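PDB 2CDQ: aspartokinase from Arabidopsis thaliana, which catalyses the ATP-dependent phosphorylation of L-aspartate, the first step towards lysine, threonine, methionine and isoleucine, and binds lysine and S-adenosylmethionine as allosteric effectors. Local coordinates for residues 341-346 with 415-420; 368-373 with 384-389. One frame throughout, in Å; residues are numbered along the deposited sequence.

Interaction 1: 341-346 with 415-420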
ATOM      1  N   VAL A 341      12.161  -0.366  12.738  1.00 57.48           N
ATOM      2  CA  VAL A 341      11.645   0.288  11.546  1.00 57.21           C
ATOM      3  C   VAL A 341      10.891   1.557  11.910  1.00 57.11           C
ATOM      4  O   VAL A 341      10.371   1.694  13.021  1.00 56.84           O
ATOM      5  CB  VAL A 341      10.757  -0.648  10.676  1.00 57.39           C
ATOM      6  CG1 VAL A 341      11.555  -1.870  10.218  1.00 57.14           C
ATOM      7  CG2 VAL A 341       9.470  -1.061  11.415  1.00 57.23           C
ATOM      8  N   THR A 342      10.854   2.480  10.957  1.00 57.03           N
ATOM      9  CA  THR A 342      10.150   3.736  11.111  1.00 56.95           C
ATOM     10  C   THR A 342       8.871   3.677  10.287  1.00 56.90           C
ATOM     11  O   THR A 342       8.910   3.382   9.089  1.00 56.88           O
ATOM     12  CB  THR A 342      11.041   4.896  10.654  1.00 56.97           C
ATOM     13  OG1 THR A 342      12.210   4.939  11.483  1.00 56.92           O
ATOM     14  CG2 THR A 342      10.302   6.231  10.732  1.00 57.07           C
ATOM     15  N   MET A 343       7.743   3.943  10.942  1.00 56.83           N
ATOM     16  CA  MET A 343       6.433   3.897  10.299  1.00 56.95           C
ATOM     17  C   MET A 343       5.843   5.288  10.154  1.00 57.24           C
ATOM     18  O   MET A 343       5.953   6.112  11.065  1.00 57.33           O
ATOM     19  CB  MET A 343       5.475   2.994  11.087  1.00 56.91           C
ATOM     20  CG  MET A 343       4.022   3.065  10.630  1.00 56.12           C
ATOM     21  SD  MET A 343       2.956   1.794  11.333  1.00 56.00           S
ATOM     22  CE  MET A 343       2.837   2.298  13.048  1.00 54.45           C
ATOM     23  N   LEU A 344       5.219   5.538   9.003  1.00 57.59           N
ATOM     24  CA  LEU A 344       4.529   6.803   8.744  1.00 57.87           C
ATOM     25  C   LEU A 344       3.058   6.590   8.458  1.00 58.17           C
ATOM     26  O   LEU A 344       2.688   5.638   7.774  1.00 58.38           O
ATOM     27  CB  LEU A 344       5.169   7.568   7.582  1.00 57.75           C
ATOM     28  CG  LEU A 344       6.446   8.339   7.918  1.00 57.38           C
ATOM     29  CD1 LEU A 344       7.641   7.557   7.429  1.00 57.25           C
ATOM     30  CD2 LEU A 344       6.419   9.714   7.286  1.00 56.88           C
ATOM     31  N   ASP A 345       2.230   7.488   8.987  1.00 58.45           N
ATOM     32  CA  ASP A 345       0.792   7.479   8.742  1.00 58.62           C
ATOM     33  C   ASP A 345       0.366   8.777   8.059  1.00 58.49           C
ATOM     34  O   ASP A 345       0.685   9.872   8.527  1.00 58.67           O
ATOM     35  CB  ASP A 345       0.036   7.287  10.056  1.00 58.83           C
ATOM     36  CG  ASP A 345      -1.468   7.230   9.869  1.00 59.75           C
ATOM     37  OD1 ASP A 345      -1.946   6.466   9.001  1.00 60.54           O
ATOM     38  OD2 ASP A 345      -2.177   7.945  10.607  1.00 60.39           O
ATOM     39  N   ILE A 346      -0.351   8.646   6.949  1.00 58.21           N
ATOM     40  CA  ILE A 346      -0.723   9.791   6.122  1.00 58.06           C
ATOM     41  C   ILE A 346      -2.241   9.796   5.920  1.00 58.35           C
ATOM     42  O   ILE A 346      -2.766   9.037   5.100  1.00 58.58           O
ATOM     43  CB  ILE A 346       0.023   9.743   4.753  1.00 57.86           C
ATOM     44  CG1 ILE A 346       1.537   9.797   4.963  1.00 57.28           C
ATOM     45  CG2 ILE A 346      -0.414  10.873   3.828  1.00 57.64           C
ATOM     46  CD1 ILE A 346       2.323   9.156   3.854  1.00 56.59           C
ATOM     47  N   ASN A 415       1.792  11.353  10.747  1.00 60.47           N
ATOM     48  CA  ASN A 415       2.321  10.852  12.016  1.00 60.78           C
ATOM     49  C   ASN A 415       3.518   9.934  11.824  1.00 60.79           C
ATOM     50  O   ASN A 415       3.435   8.943  11.093  1.00 61.02           O
ATOM     51  CB  ASN A 415       1.240  10.114  12.807  1.00 60.93           C
ATOM     52  CG  ASN A 415       0.528  11.008  13.800  1.00 61.82           C
ATOM     53  OD1 ASN A 415      -0.063  12.026  13.433  1.00 62.91           O
ATOM     54  ND2 ASN A 415       0.572  10.624  15.069  1.00 62.95           N
ATOM     55  N   LEU A 416       4.627  10.267  12.482  1.00 60.66           N
ATOM     56  CA  LEU A 416       5.834   9.438  12.441  1.00 60.44           C
ATOM     57  C   LEU A 416       5.958   8.612  13.720  1.00 60.24           C
ATOM     58  O   LEU A 416       5.799   9.136  14.827  1.00 60.40           O
ATOM     59  CB  LEU A 416       7.081  10.306  12.247  1.00 60.41           C
ATOM     60  CG  LEU A 416       8.362   9.631  11.741  1.00 60.55           C
ATOM     61  CD1 LEU A 416       9.216  10.626  10.989  1.00 60.83           C
ATOM     62  CD2 LEU A 416       9.161   9.004  12.869  1.00 60.78           C
ATOM     63  N   LEU A 417       6.240   7.323  13.563  1.00 59.82           N
ATOM     64  CA  LEU A 417       6.410   6.440  14.715  1.00 59.63           C
ATOM     65  C   LEU A 417       7.695   5.612  14.609  1.00 59.24           C
ATOM     66  O   LEU A 417       7.809   4.713  13.770  1.00 59.59           O
ATOM     67  CB  LEU A 417       5.173   5.548  14.912  1.00 59.69           C
ATOM     68  CG  LEU A 417       3.853   6.277  15.211  1.00 60.21           C
ATOM     69  CD1 LEU A 417       2.672   5.567  14.564  1.00 60.94           C
ATOM     70  CD2 LEU A 417       3.620   6.484  16.705  1.00 60.06           C
ATOM     71  N   LYS A 418       8.665   5.937  15.458  1.00 58.46           N
ATOM     72  CA  LYS A 418       9.924   5.209  15.502  1.00 57.81           C
ATOM     73  C   LYS A 418       9.804   3.958  16.364  1.00 57.15           C
ATOM     74  O   LYS A 418       8.783   3.734  17.017  1.00 57.11           O
ATOM     75  CB  LYS A 418      11.049   6.120  16.010  1.00 58.09           C
ATOM     76  CG  LYS A 418      11.614   7.071  14.943  1.00 58.63           C
ATOM     77  CD  LYS A 418      12.599   8.094  15.518  1.00 59.67           C
ATOM     78  CE  LYS A 418      11.884   9.325  16.076  1.00 60.26           C
ATOM     79  NZ  LYS A 418      12.832  10.440  16.383  1.00 60.36           N
ATOM     80  N   GLY A 419      10.842   3.132  16.340  1.00 56.51           N
ATOM     81  CA  GLY A 419      10.921   1.969  17.214  1.00 55.74           C
ATOM     82  C   GLY A 419       9.840   0.922  17.051  1.00 55.21           C
ATOM     83  O   GLY A 419       9.383   0.353  18.042  1.00 55.12           O
ATOM     84  N   ARG A 420       9.429   0.675  15.806  1.00 54.96           N
ATOM     85  CA  ARG A 420       8.559  -0.471  15.474  1.00 54.51           C
ATOM     86  C   ARG A 420       9.387  -1.619  14.894  1.00 53.94           C
ATOM     87  O   ARG A 420      10.601  -1.502  14.734  1.00 53.80           O
ATOM     88  CB  ARG A 420       7.440  -0.092  14.483  1.00 54.50           C
ATOM     89  CG  ARG A 420       6.714   1.218  14.761  1.00 54.40           C
ATOM     90  CD  ARG A 420       5.842   1.158  15.998  1.00 54.79           C
ATOM     91  NE  ARG A 420       6.046   2.369  16.791  1.00 56.66           N
ATOM     92  CZ  ARG A 420       5.130   2.946  17.564  1.00 56.62           C
ATOM     93  NH1 ARG A 420       3.910   2.442  17.664  1.00 56.58           N
ATOM     94  NH2 ARG A 420       5.444   4.045  18.232  1.00 57.02           N
TER
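The guanidinium of Arg420, a residue whose CB rests 3.8 Å from Val341 CG2, has Leu417 CB over one face, displaced toward the rim of the group. At its edge, within the guanidinium plane, lies Lys418 O, which accepts a bond of 3.1 Å from Arg420 NE. This bond fixes the turn of the group, and NH1 goes on to Gln451. The bends at chi2 (-70°) and chi3 fold the chain back over its own segment instead of letting it extend. From Arg420 toward Asn415 the two strands run antiparallel. Three pairs, Val341 with Arg420, Met343 with Leu417 and Asp345 with Asn415, are each joined by two backbone hydrogen bonds. Between the first two pairs the register slips by one residue in a beta bulge, where Lys418 and Gly419 together face Thr342; Gly419 suits the place because its phi is positive (61°). These are the first and last strands of the beta-alpha-beta-beta-alpha-beta ACT domain, and at Gly419, within the bulge, the chain turns a corner into strand 420-427 of another sheet. On one face Met343 lies alongside Leu417; its unbranched, flexible thioether can bend at chi3 (70°) to bring the methyl CE 3.6 Å from Leu417 CD1. Met343 also packs on Ala457 of the second subunit. Asp345 shares this face, and OD1 bonds Ser383 and makes a salt bridge to Lys459 of the second subunit. Leu344 and Leu416 occupy the opposite face, approaching loosely, CG to CG 4.5 Å, against helix 398-408. Thr342 places its methyl CG2 3.7 Å from Leu416 CD2, while its hydroxyl runs beside the aliphatic part of Lys418, whose NZ reaches Gln398.

Interaction 2: 368-373 with 384-389. With SAM (S-adenosylmethionine), chain F; LYS (lysine), chain C.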
ATOM      1  N   LEU A 368      12.896  12.935  -2.289  1.00 62.08           N
ATOM      2  CA  LEU A 368      13.718  12.984  -1.080  1.00 61.59           C
ATOM      3  C   LEU A 368      14.649  11.777  -0.926  1.00 61.24           C
ATOM      4  O   LEU A 368      15.271  11.591   0.130  1.00 61.11           O
ATOM      5  CB  LEU A 368      12.848  13.183   0.164  1.00 61.70           C
ATOM      6  CG  LEU A 368      12.717  14.632   0.650  1.00 61.67           C
ATOM      7  CD1 LEU A 368      11.809  15.471  -0.262  1.00 61.69           C
ATOM      8  CD2 LEU A 368      12.209  14.639   2.083  1.00 61.98           C
ATOM      9  N   GLY A 369      14.737  10.974  -1.989  1.00 60.71           N
ATOM     10  CA  GLY A 369      15.665   9.840  -2.076  1.00 59.91           C
ATOM     11  C   GLY A 369      15.459   8.701  -1.087  1.00 59.42           C
ATOM     12  O   GLY A 369      16.413   7.985  -0.762  1.00 59.38           O
ATOM     13  N   ILE A 370      14.220   8.527  -0.621  1.00 58.82           N
ATOM     14  CA  ILE A 370      13.893   7.507   0.383  1.00 58.13           C
ATOM     15  C   ILE A 370      13.122   6.323  -0.213  1.00 57.81           C
ATOM     16  O   ILE A 370      12.146   6.505  -0.954  1.00 57.91           O
ATOM     17  CB  ILE A 370      13.089   8.102   1.572  1.00 57.96           C
ATOM     18  CG1 ILE A 370      13.899   9.184   2.290  1.00 57.48           C
ATOM     19  CG2 ILE A 370      12.700   7.012   2.561  1.00 58.14           C
ATOM     20  CD1 ILE A 370      13.195   9.784   3.494  1.00 56.93           C
ATOM     21  N   SER A 371      13.568   5.114   0.123  1.00 57.05           N
ATOM     22  CA  SER A 371      12.862   3.899  -0.259  1.00 56.33           C
ATOM     23  C   SER A 371      11.941   3.400   0.860  1.00 56.16           C
ATOM     24  O   SER A 371      12.374   3.182   1.996  1.00 55.98           O
ATOM     25  CB  SER A 371      13.844   2.809  -0.682  1.00 56.16           C
ATOM     26  OG  SER A 371      13.165   1.591  -0.927  1.00 55.37           O
ATOM     27  N   VAL A 372      10.666   3.238   0.501  1.00 55.99           N
ATOM     28  CA  VAL A 372       9.592   2.749   1.371  1.00 55.88           C
ATOM     29  C   VAL A 372       9.522   1.223   1.273  1.00 55.71           C
ATOM     30  O   VAL A 372       9.797   0.660   0.221  1.00 55.81           O
ATOM     31  CB  VAL A 372       8.231   3.338   0.910  1.00 55.95           C
ATOM     32  CG1 VAL A 372       7.096   2.930   1.851  1.00 56.55           C
ATOM     33  CG2 VAL A 372       8.306   4.855   0.793  1.00 55.86           C
ATOM     34  N   ASP A 373       9.154   0.556   2.365  1.00 55.41           N
ATOM     35  CA  ASP A 373       9.080  -0.909   2.392  1.00 55.14           C
ATOM     36  C   ASP A 373       7.632  -1.416   2.336  1.00 54.65           C
ATOM     37  O   ASP A 373       7.110  -1.702   1.254  1.00 54.81           O
ATOM     38  CB  ASP A 373       9.814  -1.448   3.628  1.00 55.35           C
ATOM     39  CG  ASP A 373       9.865  -2.971   3.684  1.00 56.79           C
ATOM     40  OD1 ASP A 373      10.113  -3.501   4.782  1.00 58.02           O
ATOM     41  OD2 ASP A 373       9.673  -3.645   2.647  1.00 58.84           O
ATOM     42  N   LEU A 384       2.719   3.463   5.910  1.00 53.66           N
ATOM     43  CA  LEU A 384       3.882   2.886   5.266  1.00 53.71           C
ATOM     44  C   LEU A 384       5.042   2.785   6.223  1.00 53.93           C
ATOM     45  O   LEU A 384       5.061   3.431   7.270  1.00 53.97           O
ATOM     46  CB  LEU A 384       4.286   3.691   4.024  1.00 53.74           C
ATOM     47  CG  LEU A 384       4.625   5.181   4.132  1.00 53.34           C
ATOM     48  CD1 LEU A 384       6.081   5.401   4.495  1.00 52.25           C
ATOM     49  CD2 LEU A 384       4.308   5.848   2.815  1.00 53.57           C
ATOM     50  N   THR A 385       6.020   1.982   5.835  1.00 54.17           N
ATOM     51  CA  THR A 385       7.163   1.710   6.672  1.00 54.49           C
ATOM     52  C   THR A 385       8.400   1.907   5.800  1.00 54.64           C
ATOM     53  O   THR A 385       8.382   1.572   4.620  1.00 54.82           O
ATOM     54  CB  THR A 385       7.032   0.284   7.277  1.00 54.54           C
ATOM     55  OG1 THR A 385       7.325   0.313   8.677  1.00 55.39           O
ATOM     56  CG2 THR A 385       7.911  -0.718   6.581  1.00 54.22           C
ATOM     57  N   LEU A 386       9.451   2.503   6.352  1.00 54.90           N
ATOM     58  CA  LEU A 386      10.650   2.806   5.558  1.00 55.27           C
ATOM     59  C   LEU A 386      11.617   1.638   5.567  1.00 55.61           C
ATOM     60  O   LEU A 386      11.734   0.951   6.577  1.00 55.82           O
ATOM     61  CB  LEU A 386      11.349   4.060   6.081  1.00 55.05           C
ATOM     62  CG  LEU A 386      10.477   5.307   6.182  1.00 54.78           C
ATOM     63  CD1 LEU A 386      11.205   6.409   6.932  1.00 54.76           C
ATOM     64  CD2 LEU A 386      10.057   5.765   4.803  1.00 54.14           C
ATOM     65  N   ASP A 387      12.305   1.413   4.448  1.00 56.08           N
ATOM     66  CA  ASP A 387      13.306   0.344   4.355  1.00 56.70           C
ATOM     67  C   ASP A 387      14.091   0.233   5.661  1.00 56.87           C
ATOM     68  O   ASP A 387      14.488   1.256   6.227  1.00 57.14           O
ATOM     69  CB  ASP A 387      14.288   0.619   3.213  1.00 56.86           C
ATOM     70  CG  ASP A 387      13.820   0.075   1.871  1.00 57.73           C
ATOM     71  OD1 ASP A 387      12.803  -0.649   1.812  1.00 58.56           O
ATOM     72  OD2 ASP A 387      14.497   0.368   0.864  1.00 58.27           O
ATOM     73  N   PRO A 388      14.306  -1.000   6.157  1.00 57.02           N
ATOM     74  CA  PRO A 388      15.130  -1.159   7.358  1.00 57.22           C
ATOM     75  C   PRO A 388      16.520  -0.600   7.097  1.00 57.48           C
ATOM     76  O   PRO A 388      17.022  -0.714   5.976  1.00 57.45           O
ATOM     77  CB  PRO A 388      15.193  -2.680   7.546  1.00 57.21           C
ATOM     78  CG  PRO A 388      13.999  -3.212   6.827  1.00 56.87           C
ATOM     79  CD  PRO A 388      13.810  -2.294   5.652  1.00 57.12           C
ATOM     80  N   SER A 389      17.129   0.013   8.109  1.00 57.89           N
ATOM     81  CA  SER A 389      18.405   0.716   7.921  1.00 58.36           C
ATOM     82  C   SER A 389      19.565  -0.179   7.467  1.00 58.67           C
ATOM     83  O   SER A 389      20.436   0.277   6.721  1.00 58.70           O
ATOM     84  CB  SER A 389      18.800   1.474   9.184  1.00 58.27           C
ATOM     85  OG  SER A 389      19.042   0.567  10.244  1.00 58.78           O
TER
HETATM   86  N   SAM F1500      18.989  14.859   1.326  1.00 89.55           N
HETATM   87  CA  SAM F1500      19.696  13.628   0.984  1.00 89.83           C
HETATM   88  C   SAM F1500      19.774  13.392  -0.527  1.00 90.71           C
HETATM   89  O   SAM F1500      20.793  12.930  -1.048  1.00 90.89           O
HETATM   90  OXT SAM F1500      18.819  13.650  -1.263  1.00 90.70           O
HETATM   91  CB  SAM F1500      19.046  12.435   1.679  1.00 89.37           C
HETATM   92  CG  SAM F1500      19.910  11.171   1.744  1.00 88.17           C
HETATM   93  SD  SAM F1500      19.135   9.791   0.867  1.00 86.25           S
HETATM   94  CE  SAM F1500      17.814   9.334   2.017  1.00 86.03           C
HETATM   95  C5' SAM F1500      20.310   8.399   0.932  1.00 82.95           C
HETATM   96  C4' SAM F1500      21.050   8.111   2.242  1.00 79.45           C
HETATM   97  O4' SAM F1500      20.159   7.775   3.285  1.00 77.63           O
HETATM   98  C3' SAM F1500      21.996   6.928   2.099  1.00 78.61           C
HETATM   99  O3' SAM F1500      23.228   7.272   2.687  1.00 78.88           O
HETATM  100  C2' SAM F1500      21.367   5.784   2.874  1.00 77.62           C
HETATM  101  O2' SAM F1500      22.328   5.053   3.610  1.00 77.98           O
HETATM  102  C1' SAM F1500      20.408   6.481   3.821  1.00 75.74           C
HETATM  103  N9  SAM F1500      19.128   5.763   4.011  1.00 72.58           N
HETATM  104  C8  SAM F1500      18.697   5.196   5.182  1.00 71.69           C
HETATM  105  N7  SAM F1500      17.475   4.655   4.991  1.00 70.65           N
HETATM  106  C5  SAM F1500      17.110   4.874   3.713  1.00 70.47           C
HETATM  107  C6  SAM F1500      15.966   4.535   2.994  1.00 70.16           C
HETATM  108  N6  SAM F1500      14.971   3.867   3.572  1.00 69.41           N
HETATM  109  N1  SAM F1500      15.869   4.898   1.665  1.00 70.11           N
HETATM  110  C2  SAM F1500      16.902   5.590   1.060  1.00 69.98           C
HETATM  111  N3  SAM F1500      18.034   5.922   1.782  1.00 69.91           N
HETATM  112  C4  SAM F1500      18.137   5.573   3.085  1.00 70.61           C
HETATM  113  N   LYS C 600      10.366   1.696  -4.992  1.00 52.57           N
HETATM  114  CA  LYS C 600       9.760   1.480  -3.663  1.00 52.60           C
HETATM  115  C   LYS C 600      10.076   2.742  -2.901  1.00 53.26           C
HETATM  116  O   LYS C 600      10.340   3.794  -3.508  1.00 53.67           O
HETATM  117  CB  LYS C 600      10.399   0.257  -2.989  1.00 52.07           C
HETATM  118  CG  LYS C 600       9.436  -0.557  -2.108  1.00 50.29           C
HETATM  119  CD  LYS C 600       8.397  -1.318  -2.907  1.00 45.34           C
HETATM  120  CE  LYS C 600       7.367  -1.989  -1.987  1.00 43.31           C
HETATM  121  NZ  LYS C 600       7.858  -3.196  -1.238  1.00 38.78           N
HETATM  122  OXT LYS C 600      10.077   2.739  -1.673  1.00 53.61           O
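Val372 and Leu386 form an antiparallel non-hydrogen-bonded pair, flanked by bonds from Asp373 N to Thr385 O (2.6 Å) and from Asp387 N to Ser371 O (3.0 Å), while the touching parts, 370-373 and 384-388, run 98° apart end to end. With chi1 at 174°, Ser371 swings OG to 2.5 Å from Asp387 OD2, meeting the carboxylate oxygen from above its plane; Trp392 NE1 holds that same oxygen. Serine suits this place because OG also bonds Gln354 O of the second subunit. Its backbone reads the adenine of S-adenosylmethionine: Ser371 N donates to N1 at 2.8 Å and Ser371 O receives N6 at 3.1 Å. Gly369, the C-prime residue of a Schellman motif, ends helix 357-367 just before this site. The segments belong to the beta2-beta3 hairpin of the ACT domain, whose helix-to-strand junction contributes to both effector sites. The effector lysine gives its NZ to Asp373 O and is also gripped by Gln354 and Gly356 of the second subunit. The side chains of Val372 and Leu384 cross at about a right angle, with Val372 CG1 3.6 Å from Leu384 CB. Asp373 lies alongside Thr385, and its carboxylate forms a salt bridge with Lys338, which probably eases the nearness of Asp387.

From the N terminus, strand 341-347 comes first and waits for its partner until the chain has passed through helix 357-367, the hairpin of strands 372-378 and 381-386, and helix 398-408; interaction 1 then closes this long loop. Interaction 2 closes a much shorter one, the hairpin itself, and is nested wholly inside the first. Strand 341-347 lies between strands 413-418 and 381-386 in one sheet, so interaction 1 sits on one of its edges and the hairpin of interaction 2 on the other, where the backbones of Thr342 and Leu344 bond to Leu386 and Leu384. Interaction 1 thus joins the domain's ends, interaction 2 its effector-binding hairpin, and both touch the second subunit.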